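Local coordinates for protein internalin (Listeria monocytogenes serotype 4b, PDB 4FMZ) that probably helps Listeria adhere to and invade host cells through a long leucine-rich-repeat solenoid, as some related internalins do, at residues 20-29 with 42-51; 179-190 with 200-211. All coordinates share one frame; numbering follows the deposited sequence. Where two conformers were deposited one is given.

Interaction 1. Residues 20-29 with 42-51; sequences DLAEGIRAVL and ELESITKLVV. With EDO (1,2-ethanediol), chain D.
The helical N-terminal cap of the internalin solenoid meets the repeat array here: L21, G24, I25 and V28 of helix 20-29 lie over L49 and V51, which belong to or directly follow strand 48-50, the outermost strand at this end. The axes pass 8.9 Å apart at 131°, so the helix crosses the strand obliquely, more antiparallel than parallel. No hydrogen bond joins the segments, and the seam is almost wholly aliphatic. L49 is its centre. CB already points at the helix, and with CG anti to the backbone N (chi1 -176°) the two methyls splay: CD2 lies 3.9 Å from L21 CD1 and faces I25 CD1, while CD1 lies 3.8 Å from G24 O and also meets V28 CG1. The side chains of L21, I25 and V28 each cross that of L49 at about a right angle. G24 lets the chains come close, its CA lying 3.8 Å from V51 CG2, and V51 CG1 packs 3.7 Å from D20 O. In the conformer given for I46, its CD1 and V28 CG1 reach toward each other, tip to tip. D20 OD2 is hydrogen-bonded to K55 N, and the E42 carboxylate pairs with K31. E42 O takes bonds from S45 N and from S45 OG, the latter 2.6 Å long, and L29 CD2 rests 3.5 Å from that same E42 O.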
loop_
_atom_site.group_PDB
_atom_site.type_symbol
_atom_site.label_atom_id
_atom_site.label_comp_id
_atom_site.label_asym_id
_atom_site.label_seq_id
_atom_site.Cartn_x
_atom_site.Cartn_y
_atom_site.Cartn_z
ATOM N N ASP A 20 -15.639 13.460 -22.465
ATOM C CA ASP A 20 -15.907 12.910 -21.134
ATOM C C ASP A 20 -15.712 13.956 -20.036
ATOM O O ASP A 20 -16.548 14.035 -19.133
ATOM C CB ASP A 20 -15.086 11.661 -20.866
ATOM C CG ASP A 20 -15.597 10.456 -21.648
ATOM O OD1 ASP A 20 -16.789 10.455 -22.044
ATOM O OD2 ASP A 20 -14.817 9.521 -21.865
ATOM N N LEU A 21 -14.665 14.789 -20.137
ATOM C CA LEU A 21 -14.467 15.866 -19.175
ATOM C C LEU A 21 -15.612 16.903 -19.290
ATOM O O LEU A 21 -16.150 17.316 -18.263
ATOM C CB LEU A 21 -13.112 16.534 -19.358
ATOM C CG LEU A 21 -12.735 17.617 -18.315
ATOM C CD1 LEU A 21 -12.854 17.103 -16.863
ATOM C CD2 LEU A 21 -11.356 18.091 -18.559
ATOM N N ALA A 22 -16.027 17.262 -20.524
ATOM C CA ALA A 22 -17.141 18.205 -20.742
ATOM C C ALA A 22 -18.424 17.651 -20.093
ATOM O O ALA A 22 -19.115 18.392 -19.404
ATOM C CB ALA A 22 -17.354 18.452 -22.229
ATOM N N GLU A 23 -18.671 16.322 -20.225
ATOM C CA GLU A 23 -19.817 15.649 -19.606
ATOM C C GLU A 23 -19.765 15.764 -18.069
ATOM O O GLU A 23 -20.791 16.029 -17.456
ATOM C CB GLU A 23 -19.914 14.178 -20.054
ATOM C CG GLU A 23 -20.961 13.319 -19.357
ATOM C CD GLU A 23 -22.388 13.824 -19.288
ATOM O OE1 GLU A 23 -22.809 14.605 -20.175
ATOM O OE2 GLU A 23 -23.097 13.407 -18.345
ATOM N N GLY A 24 -18.581 15.629 -17.476
ATOM C CA GLY A 24 -18.402 15.753 -16.033
ATOM C C GLY A 24 -18.674 17.147 -15.511
ATOM O O GLY A 24 -19.207 17.300 -14.407
ATOM N N ILE A 25 -18.283 18.177 -16.296
ATOM C CA ILE A 25 -18.539 19.586 -15.981
ATOM C C ILE A 25 -20.055 19.839 -16.060
ATOM O O ILE A 25 -20.617 20.447 -15.147
ATOM C CB ILE A 25 -17.712 20.551 -16.899
ATOM C CG1 ILE A 25 -16.180 20.357 -16.696
ATOM C CG2 ILE A 25 -18.101 22.027 -16.686
ATOM C CD1 ILE A 25 -15.605 20.694 -15.285
ATOM N N ARG A 26 -20.711 19.356 -17.143
ATOM C CA ARG A 26 -22.164 19.466 -17.336
ATOM C C ARG A 26 -22.904 18.841 -16.150
ATOM O O ARG A 26 -23.782 19.487 -15.581
ATOM C CB ARG A 26 -22.596 18.783 -18.651
ATOM C CG ARG A 26 -24.093 18.952 -18.954
ATOM C CD ARG A 26 -24.757 17.726 -19.580
ATOM N NE ARG A 26 -24.606 16.472 -18.819
ATOM C CZ ARG A 26 -25.312 16.121 -17.742
ATOM N NH1 ARG A 26 -26.206 16.951 -17.225
ATOM N NH2 ARG A 26 -25.118 14.944 -17.168
ATOM N N ALA A 27 -22.495 17.612 -15.747
ATOM C CA ALA A 27 -23.110 16.867 -14.651
ATOM C C ALA A 27 -22.940 17.560 -13.299
ATOM O O ALA A 27 -23.923 17.654 -12.564
ATOM C CB ALA A 27 -22.556 15.452 -14.585
ATOM N N VAL A 28 -21.730 18.059 -12.969
ATOM C CA VAL A 28 -21.501 18.706 -11.675
ATOM C C VAL A 28 -22.289 20.038 -11.577
ATOM O O VAL A 28 -22.773 20.363 -10.493
ATOM C CB VAL A 28 -19.992 18.866 -11.317
ATOM C CG1 VAL A 28 -19.299 19.953 -12.144
ATOM C CG2 VAL A 28 -19.789 19.094 -9.821
ATOM N N LEU A 29 -22.446 20.777 -12.692
ATOM C CA LEU A 29 -23.164 22.050 -12.685
ATOM C C LEU A 29 -24.664 21.875 -12.987
ATOM O O LEU A 29 -25.403 22.860 -12.990
ATOM C CB LEU A 29 -22.518 23.025 -13.685
ATOM C CG LEU A 29 -21.129 23.580 -13.299
ATOM C CD1 LEU A 29 -20.433 24.182 -14.503
ATOM C CD2 LEU A 29 -21.207 24.618 -12.167
ATOM N N GLU A 42 -19.593 30.247 -12.252
ATOM C CA GLU A 42 -20.001 28.847 -12.155
ATOM C C GLU A 42 -18.792 27.908 -12.127
ATOM O O GLU A 42 -18.788 26.944 -11.350
ATOM C CB GLU A 42 -20.935 28.471 -13.311
ATOM C CG GLU A 42 -22.319 29.082 -13.181
ATOM C CD GLU A 42 -23.222 28.870 -14.379
ATOM O OE1 GLU A 42 -22.722 28.926 -15.528
ATOM O OE2 GLU A 42 -24.435 28.643 -14.169
ATOM N N LEU A 43 -17.755 28.194 -12.940
ATOM C CA LEU A 43 -16.549 27.358 -12.962
ATOM C C LEU A 43 -15.758 27.507 -11.666
ATOM O O LEU A 43 -15.221 26.520 -11.160
ATOM C CB LEU A 43 -15.656 27.656 -14.180
ATOM C CG LEU A 43 -16.252 27.271 -15.536
ATOM C CD1 LEU A 43 -15.382 27.764 -16.661
ATOM C CD2 LEU A 43 -16.484 25.760 -15.663
ATOM N N GLU A 44 -15.763 28.727 -11.086
ATOM C CA GLU A 44 -15.087 29.000 -9.818
ATOM C C GLU A 44 -15.871 28.435 -8.608
ATOM O O GLU A 44 -15.345 28.441 -7.498
ATOM C CB GLU A 44 -14.849 30.496 -9.651
ATOM C CG GLU A 44 -13.725 31.015 -10.532
ATOM C CD GLU A 44 -13.538 32.524 -10.522
ATOM O OE1 GLU A 44 -14.355 33.242 -9.895
ATOM O OE2 GLU A 44 -12.573 32.991 -11.164
ATOM N N SER A 45 -17.101 27.908 -8.828
ATOM C CA SER A 45 -17.905 27.307 -7.759
ATOM C C SER A 45 -17.562 25.812 -7.546
ATOM O O SER A 45 -17.988 25.236 -6.537
ATOM C CB SER A 45 -19.397 27.464 -8.047
ATOM O OG SER A 45 -19.881 26.544 -9.015
ATOM N N ILE A 46 -16.798 25.198 -8.487
ATOM C CA ILE A 46 -16.418 23.784 -8.426
ATOM C C ILE A 46 -15.205 23.587 -7.509
ATOM O O ILE A 46 -14.082 23.932 -7.877
ATOM C CB ILE A 46 -16.157 23.188 -9.844
ATOM C CG1 ILE A 46 -17.291 23.515 -10.854
ATOM C CG2 ILE A 46 -15.841 21.681 -9.782
ATOM C CD1 ILE A 46 -18.668 23.086 -10.444
ATOM N N THR A 47 -15.431 22.994 -6.335
ATOM C CA THR A 47 -14.375 22.682 -5.359
ATOM C C THR A 47 -14.040 21.187 -5.414
ATOM O O THR A 47 -12.974 20.774 -4.942
ATOM C CB THR A 47 -14.783 23.120 -3.951
ATOM O OG1 THR A 47 -15.948 22.415 -3.541
ATOM C CG2 THR A 47 -15.013 24.619 -3.846
ATOM N N LYS A 48 -14.962 20.381 -5.994
ATOM C CA LYS A 48 -14.832 18.930 -6.125
ATOM C C LYS A 48 -15.332 18.471 -7.500
ATOM O O LYS A 48 -16.465 18.789 -7.900
ATOM C CB LYS A 48 -15.624 18.243 -4.996
ATOM C CG LYS A 48 -15.645 16.720 -5.037
ATOM C CD LYS A 48 -16.245 16.148 -3.753
ATOM C CE LYS A 48 -16.334 14.642 -3.773
ATOM N NZ LYS A 48 -16.829 14.105 -2.481
ATOM N N LEU A 49 -14.482 17.733 -8.219
ATOM C CA LEU A 49 -14.828 17.156 -9.525
ATOM C C LEU A 49 -14.370 15.709 -9.581
ATOM O O LEU A 49 -13.216 15.408 -9.258
ATOM C CB LEU A 49 -14.235 17.966 -10.694
ATOM C CG LEU A 49 -14.605 17.521 -12.127
ATOM C CD1 LEU A 49 -16.032 17.919 -12.498
ATOM C CD2 LEU A 49 -13.638 18.100 -13.139
ATOM N N VAL A 50 -15.293 14.810 -9.979
ATOM C CA VAL A 50 -15.030 13.378 -10.090
ATOM C C VAL A 50 -15.439 12.908 -11.483
ATOM O O VAL A 50 -16.628 12.909 -11.812
ATOM C CB VAL A 50 -15.738 12.551 -8.973
ATOM C CG1 VAL A 50 -15.519 11.043 -9.169
ATOM C CG2 VAL A 50 -15.274 12.973 -7.582
ATOM N N VAL A 51 -14.456 12.542 -12.315
ATOM C CA VAL A 51 -14.705 11.987 -13.664
ATOM C C VAL A 51 -13.824 10.737 -13.715
ATOM O O VAL A 51 -12.703 10.767 -14.233
ATOM C CB VAL A 51 -14.491 12.967 -14.874
ATOM C CG1 VAL A 51 -14.962 12.341 -16.195
ATOM C CG2 VAL A 51 -15.198 14.295 -14.653
HETATM C C1 EDO D . -18.481 21.719 -5.745
HETATM O O1 EDO D . -18.020 20.868 -6.777
HETATM C C2 EDO D . -18.929 20.885 -4.537
HETATM O O2 EDO D . -19.358 21.782 -3.535
#

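Interaction 2. Residues 179-190 with 200-211; sequences LYSLSLNYNQIE and SLHYFTAYVNQI. With EDO (1,2-ethanediol), chain E; EDO (1,2-ethanediol), chain C.
Strands 181-183 and 203-205 run side by side and parallel, their axes 4.8 Å apart at 4°, as adjacent turns of a leucine-rich-repeat solenoid. S181, L182 and S183 pair in register with Y203, F204 and T205; L182 N bonds Y203 O, T205 N bonds L182 O and L184 N bonds T205 O, while Y180 O accepts from H202 N and Y203 N. L182 and F204 turn inward, L182 CD2 resting 3.8 Å from F204 CE1. Ahead of the strands, the Y180 ring makes an offset stack with H202, planes 22° apart, and H202 CB also lies over one face of Y180. Past them, N185 lays its amide over the Y207 ring, which lies there with CG between the backbone N and the carbonyl carbon (chi1 57°); N185 OD1 takes T205 OG1 on a lone pair at 2.7 Å, and Y207 N. Four bonds fix the rotation of the buried N209 amide: ND2 donates to L184 O and A206 O, while OD1 receives N187 N and I189 N from opposite faces. The pattern carries on: N187 bonds S165 and V162 O, N231 bonds A206 O and I211 N, and strands 159-161 and 225-227 flank the pair.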
loop_
_atom_site.group_PDB
_atom_site.type_symbol
_atom_site.label_atom_id
_atom_site.label_comp_id
_atom_site.label_asym_id
_atom_site.label_seq_id
_atom_site.Cartn_x
_atom_site.Cartn_y
_atom_site.Cartn_z
ATOM N N LEU A 179 5.565 7.988 9.259
ATOM C CA LEU A 179 4.890 6.893 8.558
ATOM C C LEU A 179 4.217 5.955 9.532
ATOM O O LEU A 179 4.821 5.518 10.513
ATOM C CB LEU A 179 5.823 6.110 7.628
ATOM C CG LEU A 179 6.063 6.706 6.231
ATOM C CD1 LEU A 179 7.116 5.888 5.499
ATOM C CD2 LEU A 179 4.785 6.736 5.395
ATOM N N TYR A 180 2.935 5.709 9.278
ATOM C CA TYR A 180 2.070 4.845 10.073
ATOM C C TYR A 180 1.863 3.528 9.351
ATOM O O TYR A 180 1.834 2.470 9.981
ATOM C CB TYR A 180 0.714 5.534 10.299
ATOM C CG TYR A 180 -0.206 4.776 11.218
ATOM C CD1 TYR A 180 -0.079 4.877 12.602
ATOM C CD2 TYR A 180 -1.192 3.941 10.709
ATOM C CE1 TYR A 180 -0.912 4.164 13.457
ATOM C CE2 TYR A 180 -2.029 3.218 11.554
ATOM C CZ TYR A 180 -1.888 3.337 12.929
ATOM O OH TYR A 180 -2.727 2.661 13.776
ATOM N N SER A 181 1.696 3.600 8.028
ATOM C CA SER A 181 1.471 2.442 7.161
ATOM C C SER A 181 2.331 2.586 5.898
ATOM O O SER A 181 2.280 3.622 5.226
ATOM C CB SER A 181 -0.010 2.322 6.828
ATOM O OG SER A 181 -0.240 1.251 5.924
ATOM N N LEU A 182 3.122 1.557 5.585
ATOM C CA LEU A 182 4.044 1.576 4.442
ATOM C C LEU A 182 3.970 0.294 3.627
ATOM O O LEU A 182 4.086 -0.791 4.197
ATOM C CB LEU A 182 5.497 1.784 4.953
ATOM C CG LEU A 182 6.668 1.565 3.968
ATOM C CD1 LEU A 182 6.701 2.636 2.861
ATOM C CD2 LEU A 182 8.007 1.555 4.710
ATOM N N SER A 183 3.841 0.425 2.290
ATOM C CA SER A 183 3.857 -0.714 1.389
ATOM C C SER A 183 5.030 -0.623 0.429
ATOM O O SER A 183 5.194 0.384 -0.264
ATOM C CB SER A 183 2.551 -0.849 0.607
ATOM O OG SER A 183 2.607 -2.031 -0.181
ATOM N N LEU A 184 5.850 -1.685 0.406
ATOM C CA LEU A 184 7.008 -1.807 -0.475
ATOM C C LEU A 184 6.984 -3.165 -1.181
ATOM O O LEU A 184 8.037 -3.734 -1.490
ATOM C CB LEU A 184 8.312 -1.605 0.309
ATOM C CG LEU A 184 8.572 -0.164 0.822
ATOM C CD1 LEU A 184 9.872 -0.097 1.576
ATOM C CD2 LEU A 184 8.581 0.869 -0.324
ATOM N N ASN A 185 5.775 -3.656 -1.471
ATOM C CA ASN A 185 5.577 -4.965 -2.108
ATOM C C ASN A 185 6.157 -5.024 -3.512
ATOM O O ASN A 185 6.065 -4.055 -4.262
ATOM C CB ASN A 185 4.083 -5.309 -2.190
ATOM C CG ASN A 185 3.403 -5.532 -0.869
ATOM O OD1 ASN A 185 4.026 -5.866 0.146
ATOM N ND2 ASN A 185 2.093 -5.378 -0.861
ATOM N N TYR A 186 6.720 -6.185 -3.866
ATOM C CA TYR A 186 7.206 -6.547 -5.196
ATOM C C TYR A 186 8.145 -5.491 -5.830
ATOM O O TYR A 186 7.916 -5.040 -6.955
ATOM C CB TYR A 186 5.998 -6.837 -6.130
ATOM C CG TYR A 186 6.259 -7.810 -7.267
ATOM C CD1 TYR A 186 7.540 -7.993 -7.780
ATOM C CD2 TYR A 186 5.210 -8.483 -7.888
ATOM C CE1 TYR A 186 7.778 -8.850 -8.849
ATOM C CE2 TYR A 186 5.438 -9.355 -8.952
ATOM C CZ TYR A 186 6.725 -9.534 -9.429
ATOM O OH TYR A 186 6.984 -10.410 -10.459
ATOM N N ASN A 187 9.235 -5.168 -5.147
ATOM C CA ASN A 187 10.222 -4.255 -5.714
ATOM C C ASN A 187 11.516 -5.055 -5.932
ATOM O O ASN A 187 11.422 -6.247 -6.227
ATOM C CB ASN A 187 10.379 -3.026 -4.815
ATOM C CG ASN A 187 9.146 -2.145 -4.839
ATOM O OD1 ASN A 187 8.634 -1.787 -5.901
ATOM N ND2 ASN A 187 8.627 -1.782 -3.674
ATOM N N GLN A 188 12.702 -4.433 -5.795
ATOM C CA GLN A 188 14.003 -5.110 -5.933
ATOM C C GLN A 188 14.844 -4.814 -4.670
ATOM O O GLN A 188 16.056 -4.606 -4.753
ATOM C CB GLN A 188 14.723 -4.634 -7.226
ATOM C CG GLN A 188 13.938 -4.824 -8.537
ATOM C CD GLN A 188 13.654 -6.273 -8.874
ATOM O OE1 GLN A 188 14.526 -7.147 -8.788
ATOM N NE2 GLN A 188 12.423 -6.561 -9.287
ATOM N N ILE A 189 14.181 -4.795 -3.495
ATOM C CA ILE A 189 14.802 -4.409 -2.233
ATOM C C ILE A 189 15.566 -5.580 -1.595
ATOM O O ILE A 189 15.000 -6.626 -1.285
ATOM C CB ILE A 189 13.763 -3.787 -1.251
ATOM C CG1 ILE A 189 13.039 -2.575 -1.883
ATOM C CG2 ILE A 189 14.426 -3.357 0.059
ATOM C CD1 ILE A 189 11.677 -2.283 -1.280
ATOM N N GLU A 190 16.861 -5.355 -1.367
ATOM C CA GLU A 190 17.767 -6.304 -0.711
ATOM C C GLU A 190 17.994 -5.925 0.750
ATOM O O GLU A 190 18.116 -6.802 1.606
ATOM C CB GLU A 190 19.138 -6.318 -1.424
ATOM C CG GLU A 190 19.154 -6.909 -2.820
ATOM C CD GLU A 190 20.470 -6.726 -3.556
ATOM O OE1 GLU A 190 21.539 -6.918 -2.931
ATOM O OE2 GLU A 190 20.436 -6.406 -4.766
ATOM N N SER A 200 7.325 5.015 14.268
ATOM C CA SER A 200 5.871 5.188 14.344
ATOM C C SER A 200 5.108 4.182 13.478
ATOM O O SER A 200 3.871 4.192 13.479
ATOM C CB SER A 200 5.477 6.599 13.906
ATOM O OG SER A 200 5.770 7.552 14.914
ATOM N N LEU A 201 5.824 3.348 12.711
ATOM C CA LEU A 201 5.185 2.411 11.790
ATOM C C LEU A 201 4.361 1.350 12.527
ATOM O O LEU A 201 4.856 0.699 13.437
ATOM C CB LEU A 201 6.233 1.764 10.874
ATOM C CG LEU A 201 5.767 1.293 9.489
ATOM C CD1 LEU A 201 5.214 2.461 8.650
ATOM C CD2 LEU A 201 6.904 0.627 8.741
ATOM N N HIS A 202 3.091 1.194 12.131
ATOM C CA HIS A 202 2.193 0.207 12.734
ATOM C C HIS A 202 1.837 -0.888 11.724
ATOM O O HIS A 202 1.428 -1.970 12.121
ATOM C CB HIS A 202 0.910 0.887 13.258
ATOM C CG HIS A 202 1.092 1.677 14.514
ATOM N ND1 HIS A 202 1.937 2.770 14.561
ATOM C CD2 HIS A 202 0.443 1.576 15.698
ATOM C CE1 HIS A 202 1.811 3.270 15.780
ATOM N NE2 HIS A 202 0.932 2.575 16.505
ATOM N N TYR A 203 1.955 -0.588 10.416
ATOM C CA TYR A 203 1.599 -1.486 9.309
ATOM C C TYR A 203 2.710 -1.461 8.277
ATOM O O TYR A 203 3.080 -0.403 7.769
ATOM C CB TYR A 203 0.216 -1.080 8.705
ATOM C CG TYR A 203 -0.875 -1.218 9.743
ATOM C CD1 TYR A 203 -1.532 -2.428 9.927
ATOM C CD2 TYR A 203 -1.126 -0.199 10.660
ATOM C CE1 TYR A 203 -2.411 -2.622 10.988
ATOM C CE2 TYR A 203 -1.982 -0.391 11.741
ATOM C CZ TYR A 203 -2.628 -1.603 11.898
ATOM O OH TYR A 203 -3.513 -1.783 12.932
ATOM N N PHE A 204 3.291 -2.610 8.028
ATOM C CA PHE A 204 4.388 -2.735 7.081
ATOM C C PHE A 204 4.203 -3.982 6.213
ATOM O O PHE A 204 4.022 -5.085 6.726
ATOM C CB PHE A 204 5.730 -2.775 7.821
ATOM C CG PHE A 204 6.989 -2.847 6.984
ATOM C CD1 PHE A 204 7.088 -2.156 5.778
ATOM C CD2 PHE A 204 8.115 -3.516 7.455
ATOM C CE1 PHE A 204 8.262 -2.207 5.018
ATOM C CE2 PHE A 204 9.294 -3.546 6.709
ATOM C CZ PHE A 204 9.356 -2.894 5.493
ATOM N N THR A 205 4.240 -3.784 4.899
ATOM C CA THR A 205 4.135 -4.874 3.936
ATOM C C THR A 205 5.280 -4.683 2.923
ATOM O O THR A 205 5.558 -3.562 2.486
ATOM C CB THR A 205 2.715 -5.015 3.359
ATOM O OG1 THR A 205 2.670 -6.144 2.481
ATOM C CG2 THR A 205 2.204 -3.772 2.659
ATOM N N ALA A 206 6.013 -5.773 2.650
ATOM C CA ALA A 206 7.157 -5.746 1.741
ATOM C C ALA A 206 7.381 -7.141 1.180
ATOM O O ALA A 206 8.527 -7.572 1.012
ATOM C CB ALA A 206 8.409 -5.236 2.468
ATOM N N TYR A 207 6.280 -7.845 0.855
ATOM C CA TYR A 207 6.416 -9.181 0.296
ATOM C C TYR A 207 7.005 -9.110 -1.116
ATOM O O TYR A 207 6.884 -8.077 -1.782
ATOM C CB TYR A 207 5.098 -9.992 0.331
ATOM C CG TYR A 207 3.900 -9.388 -0.371
ATOM C CD1 TYR A 207 3.847 -9.312 -1.762
ATOM C CD2 TYR A 207 2.751 -9.052 0.338
ATOM C CE1 TYR A 207 2.727 -8.801 -2.420
ATOM C CE2 TYR A 207 1.602 -8.597 -0.315
ATOM C CZ TYR A 207 1.603 -8.450 -1.692
ATOM O OH TYR A 207 0.496 -7.954 -2.334
ATOM N N VAL A 208 7.671 -10.208 -1.549
ATOM C CA VAL A 208 8.257 -10.378 -2.885
ATOM C C VAL A 208 9.367 -9.326 -3.119
ATOM O O VAL A 208 9.269 -8.435 -3.957
ATOM C CB VAL A 208 7.191 -10.437 -4.031
ATOM C CG1 VAL A 208 7.823 -10.786 -5.375
ATOM C CG2 VAL A 208 6.112 -11.463 -3.710
ATOM N N ASN A 209 10.435 -9.451 -2.341
ATOM C CA ASN A 209 11.633 -8.640 -2.477
ATOM C C ASN A 209 12.813 -9.609 -2.339
ATOM O O ASN A 209 12.633 -10.814 -2.573
ATOM C CB ASN A 209 11.648 -7.470 -1.462
ATOM C CG ASN A 209 10.776 -6.322 -1.889
ATOM O OD1 ASN A 209 11.095 -5.605 -2.835
ATOM N ND2 ASN A 209 9.643 -6.135 -1.228
ATOM N N GLN A 210 13.996 -9.108 -1.984
ATOM C CA GLN A 210 15.204 -9.919 -1.809
ATOM C C GLN A 210 15.805 -9.627 -0.421
ATOM O O GLN A 210 17.027 -9.616 -0.257
ATOM C CB GLN A 210 16.216 -9.595 -2.940
ATOM C CG GLN A 210 15.767 -10.007 -4.347
ATOM C CD GLN A 210 16.504 -9.243 -5.426
ATOM O OE1 GLN A 210 17.729 -9.335 -5.576
ATOM N NE2 GLN A 210 15.771 -8.465 -6.211
ATOM N N ILE A 211 14.933 -9.378 0.575
ATOM C CA ILE A 211 15.318 -9.013 1.939
ATOM C C ILE A 211 15.878 -10.234 2.700
ATOM O O ILE A 211 15.211 -11.269 2.820
ATOM C CB ILE A 211 14.127 -8.334 2.685
ATOM C CG1 ILE A 211 13.682 -7.020 1.949
ATOM C CG2 ILE A 211 14.494 -8.011 4.146
ATOM C CD1 ILE A 211 12.231 -6.563 2.244
HETATM C C1 EDO E . 12.105 -10.373 -7.454
HETATM O O1 EDO E . 12.126 -9.411 -8.500
HETATM C C2 EDO E . 11.841 -9.658 -6.112
HETATM O O2 EDO E . 12.869 -8.705 -5.881
HETATM C C1 EDO C . 0.405 1.464 2.574
HETATM O O1 EDO C . -0.308 0.241 2.446
HETATM C C2 EDO C . -0.607 2.620 2.608
HETATM O O2 EDO C . -1.396 2.465 3.772
HETATM O O HOH W 1 7.555 5.819 11.409
HETATM O O HOH W 2 -3.189 -0.350 15.213
HETATM O O HOH W 3 -0.006 -6.426 1.416
#

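How the interactions relate
Both contacts use the same run of parallel strands, interaction 1 at its N-terminal edge and interaction 2 well inside it, with centres about 38 Å apart and nearest atoms about 23 Å apart. Interaction 1 lays a helix over the end of the array and relies on methyl groups, its charged side chains finding partners outside the seam. Interaction 2 joins two successive turns, buries more than twice the surface, and adds a dense set of backbone and asparagine bonds to its apolar interior. Each is partly buried: leucine-rich cores lie within, while V28 in the first and Y186 and Y207 in the second reach the surface. One caps the N-terminal end of the solenoid; the other repeats along it.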